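Local coordinates for glyoxalase family protein (Listeria monocytogenes, PDB 2P7O), which confers resistance to the antibiotic fosfomycin, probably by catalysing its manganese-dependent hydration, at residues I8-K13 / N68-Q73; T19-N24 / I107-F112. One frame throughout, in Å; residues are numbered along the deposited sequence. Where two conformers were deposited one is given.

Contact 1 (I8-K13 / N68-Q73); sequences ITLIVK and NHIAFQ. With MN (manganese (II) ion), chain C.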
ATOM      1  N   ILE A   8       1.428  -2.514   6.149  1.00 16.11           N
ATOM      2  CA  ILE A   8       0.382  -1.727   5.496  1.00 15.16           C
ATOM      3  C   ILE A   8      -0.911  -1.959   6.265  1.00 15.87           C
ATOM      4  O   ILE A   8      -1.133  -3.106   6.679  1.00 17.92           O
ATOM      5  CB  ILE A   8       0.262  -2.257   4.072  1.00 16.38           C
ATOM      6  CG1 ILE A   8       1.556  -2.011   3.258  1.00 20.56           C
ATOM      7  CG2 ILE A   8      -0.912  -1.639   3.358  1.00 17.90           C
ATOM      8  CD1 ILE A   8       1.455  -2.644   1.868  1.00 24.81           C
ATOM      9  N   THR A   9      -1.698  -0.947   6.485  1.00 16.36           N
ATOM     10  CA  THR A   9      -2.953  -1.084   7.220  1.00 18.51           C
ATOM     11  C   THR A   9      -4.091  -0.720   6.265  1.00 15.86           C
ATOM     12  O   THR A   9      -4.098   0.372   5.670  1.00 19.33           O
ATOM     13  CB  THR A   9      -2.915  -0.160   8.461  1.00 19.15           C
ATOM     14  OG1 THR A   9      -1.991  -0.771   9.395  1.00 17.91           O
ATOM     15  CG2 THR A   9      -4.293   0.018   9.090  1.00 19.54           C
ATOM     16  N   LEU A  10      -5.030  -1.661   6.115  1.00 18.59           N
ATOM     17  CA  LEU A  10      -6.210  -1.409   5.291  1.00 17.95           C
ATOM     18  C   LEU A  10      -7.438  -1.292   6.181  1.00 19.12           C
ATOM     19  O   LEU A  10      -7.541  -2.146   7.090  1.00 20.52           O
ATOM     20  CB  LEU A  10      -6.410  -2.525   4.239  1.00 19.14           C
ATOM     21  CG  LEU A  10      -5.215  -2.502   3.250  1.00 18.80           C
ATOM     22  CD1 LEU A  10      -5.387  -3.517   2.128  1.00 22.44           C
ATOM     23  CD2 LEU A  10      -4.944  -1.134   2.627  1.00 22.76           C
ATOM     24  N   ILE A  11      -8.325  -0.337   5.885  1.00 16.39           N
ATOM     25  CA  ILE A  11      -9.577  -0.196   6.676  1.00 18.68           C
ATOM     26  C   ILE A  11     -10.728  -0.850   5.890  1.00 18.35           C
ATOM     27  O   ILE A  11     -10.827  -0.740   4.654  1.00 18.29           O
ATOM     28  CB  ILE A  11      -9.967   1.278   6.912  1.00 18.60           C
ATOM     29  CG1 ILE A  11      -8.816   2.102   7.514  1.00 23.07           C
ATOM     30  CG2 ILE A  11     -11.207   1.324   7.802  1.00 20.50           C
ATOM     31  CD1 ILE A  11      -8.486   1.626   8.926  1.00 25.62           C
ATOM     32  N   VAL A  12     -11.492  -1.675   6.622  1.00 18.85           N
ATOM     33  CA  VAL A  12     -12.502  -2.480   5.968  1.00 20.36           C
ATOM     34  C   VAL A  12     -13.775  -2.583   6.810  1.00 18.77           C
ATOM     35  O   VAL A  12     -13.749  -2.485   8.030  1.00 23.53           O
ATOM     36  CB  VAL A  12     -12.047  -3.917   5.677  1.00 19.85           C
ATOM     37  CG1 VAL A  12     -10.833  -3.929   4.762  1.00 17.02           C
ATOM     38  CG2 VAL A  12     -11.818  -4.693   6.966  1.00 17.55           C
ATOM     39  N   LYS A  13     -14.911  -2.782   6.144  1.00 19.60           N
ATOM     40  CA  LYS A  13     -16.180  -2.842   6.837  1.00 20.65           C
ATOM     41  C   LYS A  13     -16.402  -4.089   7.677  1.00 22.98           C
ATOM     42  O   LYS A  13     -16.963  -4.041   8.795  1.00 23.86           O
ATOM     43  CB  LYS A  13     -17.352  -2.712   5.825  1.00 25.82           C
ATOM     44  CG  LYS A  13     -18.702  -2.678   6.515  1.00 25.96           C
ATOM     45  CD  LYS A  13     -19.466  -1.466   6.061  1.00 35.79           C
ATOM     46  CE  LYS A  13     -20.665  -1.153   6.963  1.00 40.91           C
ATOM     47  NZ  LYS A  13     -20.350   0.083   7.756  1.00 54.50           N
ATOM     48  N   ASN A  68      -4.861   3.444  -7.256  1.00 18.74           N
ATOM     49  CA  ASN A  68      -3.850   3.129  -6.211  1.00 17.12           C
ATOM     50  C   ASN A  68      -3.912   1.613  -5.989  1.00 16.77           C
ATOM     51  O   ASN A  68      -5.005   1.098  -5.761  1.00 16.68           O
ATOM     52  CB  ASN A  68      -4.250   3.866  -4.912  1.00 20.98           C
ATOM     53  CG  ASN A  68      -4.156   5.355  -5.127  1.00 21.69           C
ATOM     54  OD1 ASN A  68      -3.061   5.924  -5.121  1.00 22.76           O
ATOM     55  ND2 ASN A  68      -5.212   6.084  -5.463  1.00 20.60           N
ATOM     56  N   HIS A  69      -2.810   0.862  -6.014  1.00 16.92           N
ATOM     57  CA  HIS A  69      -2.954  -0.566  -5.775  1.00 15.08           C
ATOM     58  C   HIS A  69      -1.657  -1.140  -5.206  1.00 16.63           C
ATOM     59  O   HIS A  69      -0.541  -0.653  -5.487  1.00 20.60           O
ATOM     60  CB  HIS A  69      -3.269  -1.342  -7.050  1.00 15.09           C
ATOM     61  CG  HIS A  69      -2.306  -1.224  -8.200  1.00 14.73           C
ATOM     62  ND1 HIS A  69      -2.344  -0.172  -9.094  1.00 15.68           N
ATOM     63  CD2 HIS A  69      -1.307  -2.030  -8.636  1.00 16.48           C
ATOM     64  CE1 HIS A  69      -1.378  -0.346 -10.027  1.00 15.64           C
ATOM     65  NE2 HIS A  69      -0.738  -1.475  -9.755  1.00 17.27           N
ATOM     66  N   ILE A  70      -1.874  -2.273  -4.549  1.00 17.09           N
ATOM     67  CA  ILE A  70      -0.749  -3.087  -4.013  1.00 15.46           C
ATOM     68  C   ILE A  70      -0.641  -4.282  -4.948  1.00 15.21           C
ATOM     69  O   ILE A  70      -1.652  -4.915  -5.228  1.00 18.94           O
ATOM     70  CB  ILE A  70      -1.064  -3.547  -2.592  1.00 15.00           C
ATOM     71  CG1 ILE A  70      -1.284  -2.357  -1.634  1.00 18.69           C
ATOM     72  CG2 ILE A  70       0.039  -4.477  -2.076  1.00 25.17           C
ATOM     73  CD1 ILE A  70      -1.962  -2.774  -0.325  1.00 16.73           C
ATOM     74  N   ALA A  71       0.556  -4.592  -5.377  1.00 16.53           N
ATOM     75  CA  ALA A  71       0.751  -5.702  -6.341  1.00 16.25           C
ATOM     76  C   ALA A  71       1.649  -6.747  -5.670  1.00 16.45           C
ATOM     77  O   ALA A  71       2.742  -6.412  -5.155  1.00 19.69           O
ATOM     78  CB  ALA A  71       1.434  -5.130  -7.589  1.00 20.61           C
ATOM     79  N   PHE A  72       1.263  -8.011  -5.661  1.00 17.68           N
ATOM     80  CA  PHE A  72       2.106  -9.099  -5.202  1.00 17.09           C
ATOM     81  C   PHE A  72       2.642  -9.898  -6.398  1.00 17.38           C
ATOM     82  O   PHE A  72       1.972  -9.968  -7.417  1.00 18.36           O
ATOM     83  CB  PHE A  72       1.291 -10.091  -4.336  1.00 18.83           C
ATOM     84  CG  PHE A  72       1.003  -9.471  -2.963  1.00 21.77           C
ATOM     85  CD1 PHE A  72      -0.223  -8.896  -2.688  1.00 30.27           C
ATOM     86  CD2 PHE A  72       1.953  -9.548  -1.959  1.00 21.15           C
ATOM     87  CE1 PHE A  72      -0.465  -8.409  -1.408  1.00 34.84           C
ATOM     88  CE2 PHE A  72       1.761  -8.961  -0.726  1.00 23.01           C
ATOM     89  CZ  PHE A  72       0.520  -8.412  -0.430  1.00 26.51           C
ATOM     90  N   GLN A  73       3.834 -10.475  -6.172  1.00 17.14           N
ATOM     91  CA  GLN A  73       4.500 -11.252  -7.182  1.00 18.23           C
ATOM     92  C   GLN A  73       4.032 -12.713  -7.238  1.00 19.51           C
ATOM     93  O   GLN A  73       4.034 -13.444  -6.222  1.00 22.20           O
ATOM     94  CB  GLN A  73       6.032 -11.226  -6.949  1.00 21.24           C
ATOM     95  CG  GLN A  73       6.805 -11.587  -8.231  1.00 22.01           C
ATOM     96  CD  GLN A  73       8.294 -11.267  -8.117  1.00 30.32           C
ATOM     97  OE1 GLN A  73       9.064 -12.063  -8.662  1.00 37.99           O
ATOM     98  NE2 GLN A  73       8.757 -10.199  -7.431  1.00 29.19           N
TER
HETATM   99 MN    MN C6000       0.789  -2.297 -10.971  1.00 18.49          MN
HETATM  100  O   HOH W   1       1.402  -3.334 -12.804  1.00 15.82           O
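I70 meets I8 and L10 where side chains of strands 4-12 and 69-73, which belong to different sheets of this glyoxalase-family chain, face each other; both sheets continue into the second subunit. At the start of 68-73, N68 turns to that subunit, where its OD1 accepts hydrogen bonds from I11 N and H115 NE2 of that chain. H69 follows, and its NE2 binds manganese at 2.1 Å; water 1 lies 2.2 Å from the metal. E118 and E126 of the same chain and H7 of the second subunit complete this site. The H69 side chain runs away from 8-13, and its ND1 is hydrogen-bonded to Y67 O. In I70, with CG1 anti to the carbonyl carbon (chi1 -60°) and the chain extended beyond it, CD1 is the leading atom. I70 CD1 reaches I8 tip to tip, 4.0 Å from I8 CG2 and 4.1 Å from I8 CD1. L10 CD1 adds a looser touch, 4.3 Å from I70 CD1. The nearest CA atoms, those of I8 and I70, are 9.7 Å apart, so side chains alone bridge the strands. With no hydrogen bond across, the chemistry is purely apolar: methyl groups join the sheets on one side of strand 69-73, while H69 holds the metal on the other.

Contact 2 (T19-N24 / I107-F112); sequences TAFLQN and IYFYDF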
ATOM      1  N   THR A  19     -10.965 -11.357   5.884  1.00 18.74           N
ATOM      2  CA  THR A  19     -10.127 -12.519   6.249  1.00 20.66           C
ATOM      3  C   THR A  19     -10.222 -13.597   5.173  1.00 19.99           C
ATOM      4  O   THR A  19      -9.259 -14.233   4.762  1.00 18.76           O
ATOM      5  CB  THR A  19     -10.647 -13.063   7.590  1.00 21.10           C
ATOM      6  OG1 THR A  19     -10.250 -12.079   8.583  1.00 23.61           O
ATOM      7  CG2 THR A  19      -9.922 -14.350   7.943  1.00 19.36           C
ATOM      8  N   ALA A  20     -11.435 -13.794   4.667  1.00 18.14           N
ATOM      9  CA  ALA A  20     -11.637 -14.882   3.703  1.00 18.24           C
ATOM     10  C   ALA A  20     -11.000 -14.477   2.377  1.00 19.13           C
ATOM     11  O   ALA A  20     -10.381 -15.369   1.749  1.00 19.05           O
ATOM     12  CB  ALA A  20     -13.101 -15.172   3.588  1.00 25.65           C
ATOM     13  N   PHE A  21     -11.128 -13.195   1.977  1.00 20.10           N
ATOM     14  CA  PHE A  21     -10.475 -12.714   0.767  1.00 18.06           C
ATOM     15  C   PHE A  21      -8.965 -12.973   0.818  1.00 16.51           C
ATOM     16  O   PHE A  21      -8.359 -13.562  -0.091  1.00 19.29           O
ATOM     17  CB  PHE A  21     -10.799 -11.199   0.707  1.00 18.96           C
ATOM     18  CG  PHE A  21     -10.139 -10.522  -0.484  1.00 18.30           C
ATOM     19  CD1 PHE A  21     -10.663 -10.637  -1.747  1.00 22.93           C
ATOM     20  CD2 PHE A  21      -9.006  -9.779  -0.267  1.00 21.53           C
ATOM     21  CE1 PHE A  21     -10.041 -10.071  -2.846  1.00 24.39           C
ATOM     22  CE2 PHE A  21      -8.361  -9.205  -1.348  1.00 23.03           C
ATOM     23  CZ  PHE A  21      -8.921  -9.301  -2.614  1.00 26.02           C
ATOM     24  N   LEU A  22      -8.328 -12.556   1.927  1.00 19.28           N
ATOM     25  CA  LEU A  22      -6.889 -12.585   2.038  1.00 18.04           C
ATOM     26  C   LEU A  22      -6.343 -14.018   2.108  1.00 19.33           C
ATOM     27  O   LEU A  22      -5.278 -14.298   1.575  1.00 20.34           O
ATOM     28  CB  LEU A  22      -6.405 -11.838   3.294  1.00 17.53           C
ATOM     29  CG  LEU A  22      -6.641 -10.331   3.300  1.00 19.81           C
ATOM     30  CD1 LEU A  22      -6.202  -9.766   4.637  1.00 18.29           C
ATOM     31  CD2 LEU A  22      -5.874  -9.709   2.118  1.00 18.72           C
ATOM     32  N   GLN A  23      -7.046 -14.833   2.887  1.00 19.96           N
ATOM     33  CA  GLN A  23      -6.729 -16.237   3.092  1.00 20.14           C
ATOM     34  C   GLN A  23      -7.012 -17.077   1.830  1.00 24.10           C
ATOM     35  O   GLN A  23      -6.177 -17.855   1.368  1.00 21.20           O
ATOM     36  CB  GLN A  23      -7.620 -16.837   4.215  1.00 21.08           C
ATOM     37  CG  GLN A  23      -7.097 -16.465   5.616  1.00 21.17           C
ATOM     38  CD  GLN A  23      -7.907 -17.088   6.750  1.00 21.07           C
ATOM     39  OE1 GLN A  23      -9.038 -17.545   6.605  1.00 29.41           O
ATOM     40  NE2 GLN A  23      -7.260 -17.128   7.909  1.00 32.71           N
ATOM     41  N   ASN A  24      -8.208 -16.965   1.260  1.00 24.74           N
ATOM     42  CA  ASN A  24      -8.456 -17.792   0.058  1.00 21.55           C
ATOM     43  C   ASN A  24      -7.551 -17.364  -1.083  1.00 23.94           C
ATOM     44  O   ASN A  24      -7.007 -18.290  -1.688  1.00 28.24           O
ATOM     45  CB  ASN A  24      -9.920 -17.688  -0.367  0.64 24.72           C
ATOM     46  CG  ASN A  24     -10.283 -18.651  -1.473  0.64 24.35           C
ATOM     47  OD1 ASN A  24     -10.666 -19.804  -1.207  0.64 29.04           O
ATOM     48  ND2 ASN A  24     -10.201 -18.260  -2.725  0.64 32.02           N
ATOM     49  N   ILE A 107      -3.163  -9.846 -13.046  1.00 18.68           N
ATOM     50  CA  ILE A 107      -4.558  -9.866 -12.663  1.00 20.74           C
ATOM     51  C   ILE A 107      -4.884  -8.715 -11.701  1.00 17.31           C
ATOM     52  O   ILE A 107      -4.271  -8.519 -10.650  1.00 23.43           O
ATOM     53  CB  ILE A 107      -4.882 -11.172 -11.927  1.00 21.94           C
ATOM     54  CG1 ILE A 107      -4.199 -12.399 -12.547  1.00 23.53           C
ATOM     55  CG2 ILE A 107      -6.373 -11.336 -11.803  1.00 22.99           C
ATOM     56  CD1 ILE A 107      -4.289 -13.619 -11.608  1.00 22.08           C
ATOM     57  N   TYR A 108      -5.859  -7.913 -12.105  1.00 18.79           N
ATOM     58  CA  TYR A 108      -6.279  -6.777 -11.300  1.00 19.46           C
ATOM     59  C   TYR A 108      -7.692  -7.031 -10.813  1.00 18.41           C
ATOM     60  O   TYR A 108      -8.546  -7.401 -11.635  1.00 21.66           O
ATOM     61  CB  TYR A 108      -6.308  -5.555 -12.225  1.00 20.23           C
ATOM     62  CG  TYR A 108      -4.968  -4.931 -12.503  1.00 18.92           C
ATOM     63  CD1 TYR A 108      -4.263  -5.252 -13.646  1.00 21.67           C
ATOM     64  CD2 TYR A 108      -4.429  -3.985 -11.641  1.00 17.08           C
ATOM     65  CE1 TYR A 108      -3.035  -4.684 -13.927  1.00 27.24           C
ATOM     66  CE2 TYR A 108      -3.202  -3.389 -11.937  1.00 19.04           C
ATOM     67  CZ  TYR A 108      -2.517  -3.733 -13.094  1.00 22.55           C
ATOM     68  OH  TYR A 108      -1.286  -3.136 -13.365  1.00 28.91           O
ATOM     69  N   PHE A 109      -7.894  -6.869  -9.513  1.00 19.66           N
ATOM     70  CA  PHE A 109      -9.162  -7.241  -8.900  1.00 21.81           C
ATOM     71  C   PHE A 109      -9.338  -6.477  -7.595  1.00 21.48           C
ATOM     72  O   PHE A 109      -8.397  -5.896  -7.019  1.00 21.67           O
ATOM     73  CB  PHE A 109      -9.237  -8.765  -8.655  1.00 19.64           C
ATOM     74  CG  PHE A 109      -8.099  -9.276  -7.770  1.00 18.02           C
ATOM     75  CD1 PHE A 109      -8.264  -9.637  -6.445  1.00 16.27           C
ATOM     76  CD2 PHE A 109      -6.847  -9.406  -8.321  1.00 17.17           C
ATOM     77  CE1 PHE A 109      -7.211 -10.097  -5.671  1.00 17.91           C
ATOM     78  CE2 PHE A 109      -5.767  -9.896  -7.605  1.00 17.69           C
ATOM     79  CZ  PHE A 109      -5.959 -10.270  -6.295  1.00 19.91           C
ATOM     80  N   TYR A 110     -10.558  -6.332  -7.109  1.00 22.60           N
ATOM     81  CA  TYR A 110     -10.791  -5.528  -5.905  1.00 20.40           C
ATOM     82  C   TYR A 110     -11.094  -6.442  -4.732  1.00 21.74           C
ATOM     83  O   TYR A 110     -11.379  -7.608  -4.996  1.00 22.40           O
ATOM     84  CB  TYR A 110     -12.074  -4.648  -6.068  1.00 22.23           C
ATOM     85  CG  TYR A 110     -11.887  -3.679  -7.206  1.00 23.63           C
ATOM     86  CD1 TYR A 110     -12.101  -4.142  -8.516  1.00 24.64           C
ATOM     87  CD2 TYR A 110     -11.433  -2.380  -6.990  1.00 23.56           C
ATOM     88  CE1 TYR A 110     -11.918  -3.275  -9.579  1.00 28.21           C
ATOM     89  CE2 TYR A 110     -11.238  -1.526  -8.092  1.00 25.17           C
ATOM     90  CZ  TYR A 110     -11.465  -1.993  -9.351  1.00 25.03           C
ATOM     91  OH  TYR A 110     -11.305  -1.156 -10.430  1.00 27.74           O
ATOM     92  N   ASP A 111     -11.031  -5.901  -3.509  1.00 20.24           N
ATOM     93  CA  ASP A 111     -11.504  -6.727  -2.382  1.00 20.94           C
ATOM     94  C   ASP A 111     -12.987  -6.434  -2.161  1.00 23.10           C
ATOM     95  O   ASP A 111     -13.684  -6.135  -3.140  1.00 25.11           O
ATOM     96  CB  ASP A 111     -10.710  -6.541  -1.097  1.00 23.21           C
ATOM     97  CG  ASP A 111     -10.650  -5.097  -0.611  1.00 22.08           C
ATOM     98  OD1 ASP A 111     -10.032  -4.877   0.481  1.00 22.32           O
ATOM     99  OD2 ASP A 111     -11.233  -4.229  -1.267  1.00 17.14           O
ATOM    100  N   PHE A 112     -13.425  -6.473  -0.916  1.00 20.88           N
ATOM    101  CA  PHE A 112     -14.841  -6.161  -0.653  1.00 23.39           C
ATOM    102  C   PHE A 112     -14.989  -4.709  -0.215  1.00 23.17           C
ATOM    103  O   PHE A 112     -16.092  -4.322   0.166  1.00 30.59           O
ATOM    104  CB  PHE A 112     -15.343  -7.080   0.470  1.00 21.26           C
ATOM    105  CG  PHE A 112     -15.361  -8.559   0.099  1.00 21.12           C
ATOM    106  CD1 PHE A 112     -14.550  -9.514   0.694  1.00 24.25           C
ATOM    107  CD2 PHE A 112     -16.239  -9.010  -0.880  1.00 20.49           C
ATOM    108  CE1 PHE A 112     -14.605 -10.842   0.323  1.00 24.26           C
ATOM    109  CE2 PHE A 112     -16.289 -10.342  -1.261  1.00 22.27           C
ATOM    110  CZ  PHE A 112     -15.494 -11.284  -0.637  1.00 22.74           C
TER
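This is a helix-on-sheet contact between the paired beta-alpha-beta-beta-beta modules of the glyoxalase (vicinal oxygen chelate) fold: helix 15-26 of the first packs one aromatic side chain on the end of strand 106-110 of the second and the turn after it. F21 supplies nearly all of the helix side: its CA lies 6.8 Å from that of D111, the closest CA pair between the segments. Its ring projects from the helix with CG anti to the backbone N (chi1 178°), which carries CZ out to F109. There F21 CZ stands 3.6 Å from F109 CE1, near the plane of the F109 ring and at its edge; F109 itself is packed among I25, F26 and I86. One face of the F21 ring is occupied by D111 CB, a CH-pi contact with CB 3.6 Å from the ring centroid and 14° off the normal. The D111 carboxylate leads away from the ring, its plane turned 66° from it, and is held by two partners: OD1 by H115 ND1, OD2 by D113 N. At the base of the F21 side chain, F112, the exposed member, comes within 3.8 Å of F21 CB through its CE1. L89 and V91 also pack on F21. No hydrogen bond links the segments, and Y110 O is a buried carbonyl oxygen without a polar partner in the model, with F21 CE1 3.5 Å from it.

How the contacts relate
The centres of contacts 1 and 2 lie 10 Å apart, and their segments alternate along the chain: 8-13, 19-24, 68-73, 107-112. Strand 4-12 leads directly into helix 15-26, so both contacts run from the N-terminal strand and helix to the C-terminal sheet, which contains strands 69-73 and 106-110 with 116-120 between them. Contact 1 uses the strand that is outermost in this chain, where the second subunit extends the sheet, and contact 2 the strand beyond its neighbour. The two touch directly where H69 NE2 lies 3.8 Å from Y108 CE2, with the rings edge-to-face. Strand 69-73 thereby supplies H69 to the manganese site shared with the second subunit.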